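Local coordinates for putative exported protein (Burkholderia pseudomallei, PDB 4JGB) that probably binds NAD or NADP through a Rossmann-type domain and may act as an oxidoreductase on CH-NH groups, at residues A[138-141]-A[142-146]. Residues are numbered along the deposited sequence; the frame is centred on the assembly and turned at random.
Sequences DAYG and YLSTV
Three successive i to i+4 bonds run along the C-terminal part of helix 130-143: Tyr142 N to Asp138 O at 2.7 Å, Leu143 N to Ala139 O, nearly straight at 176°, and Ser144 N to Tyr140 O at 3.0 Å. In the conformer described, one of two, Ser144 reaches back twice to the same carbonyl, because its OG, lying beside its own backbone N (chi1 -49°), also donates to Tyr140 O over 2.8 Å, coming from above the carbonyl plane. A short hydroxyl side chain suits this place: it can bond to the preceding turn and still lie against a face of the neighbouring ring. There, in the same conformer, OG lies over one face of Tyr140, offset toward the rim, with CE2 nearest at 3.6 Å. The Tyr140 side chain stands with CG anti to the backbone N (chi1 177°); its ring meets that of Phe153 at about 50°, and the side chain also touches Trp151. In this Rossmann-type fold the helix runs beside helix 83-97 and leads, through a type I turn from Leu143 to Val146, toward strand 150-155 of the central, mainly parallel sheet. Leu143 belongs on the buried side, where its branched aliphatic chain meets Val91, Trp151 and Phe153, while its CG lies 3.6 Å from Ala139 O. The small Ala139 fits closely against Val83 on the same neighbouring helix. Thr145 folds back on Tyr142: its OG1 donates to Tyr142 O at 2.6 Å, in the carbonyl plane, and its backbone N bonds to that oxygen too. Its methyl CG2 meanwhile rests 3.8 Å from Gly141 O.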
loop_
_atom_site.group_PDB
_atom_site.type_symbol
_atom_site.label_atom_id
_atom_site.label_comp_id
_atom_site.label_asym_id
_atom_site.label_seq_id
_atom_site.Cartn_x
_atom_site.Cartn_y
_atom_site.Cartn_z
ATOM N N ASP A 138 -5.107 -13.162 -0.858
ATOM C CA ASP A 138 -6.411 -13.070 -1.537
ATOM C C ASP A 138 -6.707 -11.684 -2.122
ATOM O O ASP A 138 -7.275 -11.579 -3.194
ATOM C CB ASP A 138 -7.530 -13.462 -0.579
ATOM C CG ASP A 138 -7.443 -14.919 -0.127
ATOM O OD1 ASP A 138 -6.665 -15.720 -0.737
ATOM O OD2 ASP A 138 -8.155 -15.242 0.855
ATOM N N ALA A 139 -6.345 -10.628 -1.398
ATOM C CA ALA A 139 -6.412 -9.259 -1.914
ATOM C C ALA A 139 -5.624 -9.161 -3.225
ATOM O O ALA A 139 -6.148 -8.702 -4.241
ATOM C CB ALA A 139 -5.885 -8.265 -0.889
ATOM N N TYR A 140 -4.379 -9.623 -3.208
ATOM C CA TYR A 140 -3.567 -9.670 -4.430
ATOM C C TYR A 140 -4.203 -10.575 -5.502
ATOM O O TYR A 140 -4.258 -10.204 -6.660
ATOM C CB TYR A 140 -2.133 -10.116 -4.140
ATOM C CG TYR A 140 -1.320 -10.222 -5.411
ATOM C CD1 TYR A 140 -0.849 -9.072 -6.043
ATOM C CD2 TYR A 140 -1.045 -11.470 -6.006
ATOM C CE1 TYR A 140 -0.118 -9.142 -7.219
ATOM C CE2 TYR A 140 -0.307 -11.545 -7.193
ATOM C CZ TYR A 140 0.154 -10.374 -7.787
ATOM O OH TYR A 140 0.889 -10.395 -8.945
ATOM N N GLY A 141 -4.680 -11.760 -5.110
ATOM C CA GLY A 141 -5.482 -12.604 -6.012
ATOM C C GLY A 141 -6.650 -11.871 -6.666
ATOM O O GLY A 141 -6.892 -12.005 -7.865
ATOM N N TYR A 142 -7.386 -11.083 -5.887
ATOM C CA TYR A 142 -8.486 -10.323 -6.470
ATOM C C TYR A 142 -8.014 -9.259 -7.486
ATOM O O TYR A 142 -8.530 -9.168 -8.610
ATOM C CB TYR A 142 -9.380 -9.702 -5.387
ATOM C CG TYR A 142 -10.299 -8.681 -5.972
ATOM C CD1 TYR A 142 -11.432 -9.069 -6.679
ATOM C CD2 TYR A 142 -10.016 -7.308 -5.860
ATOM C CE1 TYR A 142 -12.276 -8.122 -7.249
ATOM C CE2 TYR A 142 -10.855 -6.358 -6.428
ATOM C CZ TYR A 142 -11.981 -6.780 -7.110
ATOM O OH TYR A 142 -12.826 -5.860 -7.667
ATOM N N LEU A 143 -7.037 -8.455 -7.076
ATOM C CA LEU A 143 -6.441 -7.433 -7.932
ATOM C C LEU A 143 -5.855 -7.949 -9.263
ATOM O O LEU A 143 -5.844 -7.218 -10.261
ATOM C CB LEU A 143 -5.378 -6.655 -7.145
ATOM C CG LEU A 143 -5.884 -5.680 -6.095
ATOM C CD1 LEU A 143 -4.709 -5.257 -5.206
ATOM C CD2 LEU A 143 -6.556 -4.459 -6.734
ATOM N N SER A 144 -5.378 -9.197 -9.289
ATOM C CA SER A 144 -4.853 -9.811 -10.522
ATOM C C SER A 144 -5.942 -9.996 -11.581
ATOM O O SER A 144 -5.651 -10.187 -12.771
ATOM C CB SER A 144 -4.195 -11.164 -10.215
ATOM O OG SER A 144 -3.290 -11.053 -9.135
ATOM N N THR A 145 -7.205 -9.959 -11.165
ATOM C CA THR A 145 -8.315 -10.041 -12.140
ATOM C C THR A 145 -8.680 -8.649 -12.689
ATOM O O THR A 145 -9.576 -8.496 -13.535
ATOM C CB THR A 145 -9.571 -10.693 -11.524
ATOM O OG1 THR A 145 -10.142 -9.791 -10.565
ATOM C CG2 THR A 145 -9.200 -12.027 -10.824
ATOM N N VAL A 146 -8.002 -7.621 -12.203
ATOM C CA VAL A 146 -8.403 -6.286 -12.566
ATOM C C VAL A 146 -7.397 -5.820 -13.609
ATOM O O VAL A 146 -6.214 -5.632 -13.299
ATOM C CB VAL A 146 -8.461 -5.383 -11.322
ATOM C CG1 VAL A 146 -8.668 -3.918 -11.700
ATOM C CG2 VAL A 146 -9.529 -5.885 -10.336
#